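Local coordinates for malonyl CoA:acyl carrier protein malonyltransferase (Streptomyces coelicolor, PDB 1NM2) that probably transfers the malonyl group of malonyl-CoA to holo-acyl carrier protein, supplying malonyl units for fatty acid biosynthesis, at residues Ile38-Ala43 with Leu119-Gly124; Ala43-Gly46 with Asp52-Arg55. All coordinates share one frame; numbering follows the deposited sequence.

The first segments of interactions 1 and 2 follow each other along the chain, sharing Ala43, and the centres of the two contacts lie about 12 Å apart. Leu40 joins them: it lies against Arg121 in interaction 1, while its CD1 packs 3.6 Å from CE1 of Phe45 of interaction 2. One end of the pair leads to the active site, for Arg123 on helix 113-132 holds the acetate that mimics a malonyl group. At the other end Asp52 carries a nickel ion, whose NI is 21.7 Å from the acetate carbon C. Both contacts lie toward the outside, on the same side of the chain, and interaction 1 is tied to the active site through Arg123 on the same helix.

Interaction 1. Residues Ile38-Ala43 with Leu119-Gly124; sequences IGLDLA and LVRRRG. With ACY (acetic acid), chain D.
Leu40 CD2 lies over one face of the Arg121 guanidinium, 3.9 Å from NH1, while the carbonyl oxygens of Ile38 and Gly39 approach obliquely. Arg123, two residues on in the same helix, has the acetate at the edge of its guanidinium, away from the turn. On the surface of this α/β hydrolase-like fold, helix 113-132 packs by Arg121 against the turn after helix 27-38, where Gly39 suits the positive phi. CB of Ile38 rests 3.7 Å from Arg121 CG, so an apolar branch meets the arginine's aliphatic stem. Bends at chi2 (-34°) and chi3 (-148°) fold that stem across the turn, and NH1 reaches the Ser58 carbonyl. A leucine in place of Arg121 lacks the guanidinium, which would probably leave the Ser58 carbonyl without this donor and a gap beside Leu40. A water accepts from Arg121 NE and bonds weakly to Ile38 O. Arg123 has an extended chain, suited to meeting a carboxylate in the active site. Its guanidinium also bonds Gln61 and Ser98, the latter in a Gly-x-Ser-x-Gly pattern, probably the nucleophile elbow. Acetate OXT takes two N-H bonds, from Arg123 NH1 at 2.8 Å (153°) and from Arg123 NH2 at 3.2 Å.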
loop_
_atom_site.group_PDB
_atom_site.type_symbol
_atom_site.label_atom_id
_atom_site.label_comp_id
_atom_site.label_asym_id
_atom_site.label_seq_id
_atom_site.Cartn_x
_atom_site.Cartn_y
_atom_site.Cartn_z
ATOM N N ILE A 38 -1.244 19.693 3.058
ATOM C CA ILE A 38 -0.603 19.163 1.856
ATOM C C ILE A 38 -1.067 19.807 0.555
ATOM O O ILE A 38 -0.665 19.377 -0.532
ATOM C CB ILE A 38 -0.812 17.626 1.740
ATOM C CG1 ILE A 38 -2.298 17.311 1.539
ATOM C CG2 ILE A 38 -0.275 16.936 2.988
ATOM C CD1 ILE A 38 -2.588 15.837 1.295
ATOM N N GLY A 39 -1.916 20.825 0.667
ATOM C CA GLY A 39 -2.412 21.517 -0.507
ATOM C C GLY A 39 -3.223 20.661 -1.459
ATOM O O GLY A 39 -3.037 20.735 -2.675
ATOM N N LEU A 40 -4.124 19.845 -0.914
ATOM C CA LEU A 40 -4.964 18.977 -1.733
ATOM C C LEU A 40 -6.301 18.747 -1.026
ATOM O O LEU A 40 -6.333 18.399 0.151
ATOM C CB LEU A 40 -4.256 17.637 -1.966
ATOM C CG LEU A 40 -4.829 16.712 -3.043
ATOM C CD1 LEU A 40 -4.683 17.367 -4.414
ATOM C CD2 LEU A 40 -4.084 15.380 -3.020
ATOM N N ASP A 41 -7.401 18.939 -1.748
ATOM C CA ASP A 41 -8.733 18.769 -1.175
ATOM C C ASP A 41 -9.100 17.291 -1.054
ATOM O O ASP A 41 -9.813 16.740 -1.895
ATOM C CB ASP A 41 -9.759 19.510 -2.039
ATOM C CG ASP A 41 -11.129 19.596 -1.387
ATOM O OD1 ASP A 41 -11.968 20.364 -1.897
ATOM O OD2 ASP A 41 -11.375 18.897 -0.379
ATOM N N LEU A 42 -8.608 16.656 0.005
ATOM C CA LEU A 42 -8.859 15.237 0.240
ATOM C C LEU A 42 -10.339 14.877 0.286
ATOM O O LEU A 42 -10.738 13.844 -0.239
ATOM C CB LEU A 42 -8.173 14.794 1.535
ATOM C CG LEU A 42 -6.643 14.875 1.524
ATOM C CD1 LEU A 42 -6.105 14.685 2.939
ATOM C CD2 LEU A 42 -6.070 13.819 0.573
ATOM N N ALA A 43 -11.149 15.725 0.912
ATOM C CA ALA A 43 -12.584 15.475 1.008
ATOM C C ALA A 43 -13.216 15.371 -0.382
ATOM O O ALA A 43 -14.031 14.484 -0.639
ATOM C CB ALA A 43 -13.266 16.588 1.823
ATOM N N LEU A 119 4.793 13.378 3.399
ATOM C CA LEU A 119 5.743 12.496 2.735
ATOM C C LEU A 119 5.102 11.780 1.548
ATOM O O LEU A 119 5.698 11.681 0.472
ATOM C CB LEU A 119 6.268 11.447 3.718
ATOM C CG LEU A 119 7.296 10.465 3.147
ATOM C CD1 LEU A 119 8.613 11.197 2.887
ATOM C CD2 LEU A 119 7.512 9.317 4.129
ATOM N N VAL A 120 3.891 11.267 1.748
ATOM C CA VAL A 120 3.205 10.539 0.687
ATOM C C VAL A 120 2.717 11.460 -0.436
ATOM O O VAL A 120 2.597 11.031 -1.585
ATOM C CB VAL A 120 2.036 9.690 1.260
ATOM C CG1 VAL A 120 0.851 10.574 1.616
ATOM C CG2 VAL A 120 1.645 8.620 0.264
ATOM N N ARG A 121 2.440 12.721 -0.110
ATOM C CA ARG A 121 2.012 13.685 -1.124
ATOM C C ARG A 121 3.222 13.803 -2.064
ATOM O O ARG A 121 3.085 13.773 -3.282
ATOM C CB ARG A 121 1.734 15.050 -0.479
ATOM C CG ARG A 121 0.695 15.953 -1.168
ATOM C CD ARG A 121 0.657 15.858 -2.686
ATOM N NE ARG A 121 0.290 17.135 -3.300
ATOM C CZ ARG A 121 -0.421 17.263 -4.418
ATOM N NH1 ARG A 121 -0.863 16.191 -5.062
ATOM N NH2 ARG A 121 -0.678 18.471 -4.907
ATOM N N ARG A 122 4.411 13.928 -1.476
ATOM C CA ARG A 122 5.647 14.031 -2.252
ATOM C C ARG A 122 5.933 12.714 -2.976
ATOM O O ARG A 122 6.442 12.704 -4.097
ATOM C CB ARG A 122 6.823 14.380 -1.334
ATOM C CG ARG A 122 6.730 15.763 -0.709
ATOM C CD ARG A 122 6.837 16.844 -1.776
ATOM N NE ARG A 122 6.586 18.181 -1.246
ATOM C CZ ARG A 122 6.758 19.299 -1.946
ATOM N NH1 ARG A 122 7.186 19.234 -3.202
ATOM N NH2 ARG A 122 6.495 20.479 -1.394
ATOM N N ARG A 123 5.611 11.603 -2.324
ATOM C CA ARG A 123 5.820 10.290 -2.920
ATOM C C ARG A 123 5.028 10.200 -4.221
ATOM O O ARG A 123 5.570 9.834 -5.266
ATOM C CB ARG A 123 5.351 9.188 -1.959
ATOM C CG ARG A 123 5.637 7.752 -2.427
ATOM C CD ARG A 123 5.075 6.751 -1.420
ATOM N NE ARG A 123 5.560 5.387 -1.611
ATOM C CZ ARG A 123 5.015 4.491 -2.430
ATOM N NH1 ARG A 123 3.950 4.802 -3.158
ATOM N NH2 ARG A 123 5.531 3.270 -2.504
ATOM N N GLY A 124 3.745 10.541 -4.148
ATOM C CA GLY A 124 2.885 10.478 -5.319
ATOM C C GLY A 124 3.288 11.392 -6.462
ATOM O O GLY A 124 3.230 10.999 -7.627
HETATM C C ACY D . 2.658 2.347 -5.740
HETATM O O ACY D . 1.712 3.139 -6.150
HETATM O OXT ACY D . 3.633 2.642 -4.969
HETATM C CH3 ACY D . 2.533 0.924 -6.262
HETATM O O HOH W 1 1.708 20.025 -2.823
#

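Interaction 2. Residues Ala43-Gly46 with Asp52-Arg55; sequences AHFG and DEIR. With NI (nickel (II) ion), chain B.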
loop_
_atom_site.group_PDB
_atom_site.type_symbol
_atom_site.label_atom_id
_atom_site.label_comp_id
_atom_site.label_asym_id
_atom_site.label_seq_id
_atom_site.Cartn_x
_atom_site.Cartn_y
_atom_site.Cartn_z
ATOM N N ALA A 43 -11.149 15.725 0.912
ATOM C CA ALA A 43 -12.584 15.475 1.008
ATOM C C ALA A 43 -13.216 15.371 -0.382
ATOM O O ALA A 43 -14.031 14.484 -0.639
ATOM C CB ALA A 43 -13.266 16.588 1.823
ATOM N N HIS A 44 -12.838 16.268 -1.281
ATOM C CA HIS A 44 -13.386 16.235 -2.632
ATOM C C HIS A 44 -13.027 14.945 -3.372
ATOM O O HIS A 44 -13.889 14.291 -3.963
ATOM C CB HIS A 44 -12.876 17.418 -3.457
ATOM C CG HIS A 44 -13.124 17.269 -4.928
ATOM N ND1 HIS A 44 -14.377 17.394 -5.489
ATOM C CD2 HIS A 44 -12.287 16.948 -5.944
ATOM C CE1 HIS A 44 -14.301 17.156 -6.786
ATOM N NE2 HIS A 44 -13.045 16.884 -7.088
ATOM N N PHE A 45 -11.751 14.586 -3.353
ATOM C CA PHE A 45 -11.315 13.391 -4.062
ATOM C C PHE A 45 -11.857 12.100 -3.466
ATOM O O PHE A 45 -11.962 11.092 -4.158
ATOM C CB PHE A 45 -9.789 13.354 -4.139
ATOM C CG PHE A 45 -9.213 14.424 -5.023
ATOM C CD1 PHE A 45 -8.600 15.546 -4.475
ATOM C CD2 PHE A 45 -9.320 14.325 -6.406
ATOM C CE1 PHE A 45 -8.101 16.560 -5.293
ATOM C CE2 PHE A 45 -8.828 15.329 -7.234
ATOM C CZ PHE A 45 -8.216 16.452 -6.677
ATOM N N GLY A 46 -12.216 12.138 -2.188
ATOM C CA GLY A 46 -12.758 10.954 -1.554
ATOM C C GLY A 46 -14.274 10.882 -1.620
ATOM O O GLY A 46 -14.855 9.847 -1.296
ATOM N N ASP A 52 -11.421 9.029 -13.138
ATOM C CA ASP A 52 -10.212 9.629 -13.694
ATOM C C ASP A 52 -9.448 10.524 -12.716
ATOM O O ASP A 52 -8.218 10.573 -12.752
ATOM C CB ASP A 52 -10.527 10.386 -14.996
ATOM C CG ASP A 52 -11.294 11.673 -14.769
ATOM O OD1 ASP A 52 -10.693 12.664 -14.295
ATOM O OD2 ASP A 52 -12.506 11.692 -15.073
ATOM N N GLU A 53 -10.167 11.209 -11.828
ATOM C CA GLU A 53 -9.522 12.095 -10.862
ATOM C C GLU A 53 -8.760 11.351 -9.774
ATOM O O GLU A 53 -7.686 11.782 -9.367
ATOM C CB GLU A 53 -10.550 13.011 -10.195
ATOM C CG GLU A 53 -11.263 13.955 -11.143
ATOM C CD GLU A 53 -12.334 14.766 -10.437
ATOM O OE1 GLU A 53 -11.977 15.655 -9.627
ATOM O OE2 GLU A 53 -13.532 14.494 -10.687
ATOM N N ILE A 54 -9.305 10.235 -9.299
ATOM C CA ILE A 54 -8.630 9.497 -8.239
ATOM C C ILE A 54 -7.632 8.469 -8.747
ATOM O O ILE A 54 -6.997 7.768 -7.961
ATOM C CB ILE A 54 -9.637 8.825 -7.283
ATOM C CG1 ILE A 54 -10.468 7.776 -8.024
ATOM C CG2 ILE A 54 -10.542 9.884 -6.675
ATOM C CD1 ILE A 54 -11.470 7.073 -7.130
ATOM N N ARG A 55 -7.493 8.382 -10.066
ATOM C CA ARG A 55 -6.530 7.467 -10.662
ATOM C C ARG A 55 -5.208 8.225 -10.690
ATOM O O ARG A 55 -4.139 7.641 -10.842
ATOM C CB ARG A 55 -6.966 7.084 -12.074
ATOM C CG ARG A 55 -6.030 6.122 -12.795
ATOM C CD ARG A 55 -6.780 5.454 -13.934
ATOM N NE ARG A 55 -5.904 4.813 -14.905
ATOM C CZ ARG A 55 -6.343 4.037 -15.891
ATOM N NH1 ARG A 55 -7.642 3.809 -16.027
ATOM N NH2 ARG A 55 -5.484 3.489 -16.741
HETATM NI NI NI B . -13.949 13.115 -14.550
HETATM O O HOH W 2 -13.483 14.458 -13.510
#
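His44 and Glu53 meet through a single polar bond, NE2 to OE1 at 3.0 Å, nearly straight at 163°. The oxygen lies at the edge of the imidazole, close to the ring plane, and is met on its syn side; the ring and carboxylate planes are 39° apart. With CG anti to the backbone N (chi1 166°), His44 sends its ring away from its own helix toward Glu53. A histidine suits the place because its far nitrogen can donate while its carbon edge packs: CD2 stands 3.9 Å above the centre of the Phe45 ring.

The tight part is formed by Phe45, Ile54 and the stem of Glu53. Phe45 CE2 is 4.1 Å from Glu53 CB, and the two side chains cross at about a right angle. Ile54 CG2 comes within 3.1 Å of Phe45 O, a close approach, and 4.4 Å from Phe45 CB. Ile54 thus packs on the Phe45 backbone and CB, and the phenyl meets the Glu53 stem, with Leu40 and Pro15 adding apolar cover.

The other side is loose and more exposed. There Asp52 turns from the helix contact and binds nickel through OD2 at 2.1 Å, together with Asp50 and a water. That water donates to Glu53 OE2 at 2.8 Å, which makes Glu53 a second-shell residue: one oxygen serves the histidine, the other faces the metal site, and OE2 also receives a weak bond from Asp50 N. The whole is a His-carboxylate hydrogen bond bridging consecutive helices, 42-47 and 51-54, beside a two-aspartate nickel site at the surface.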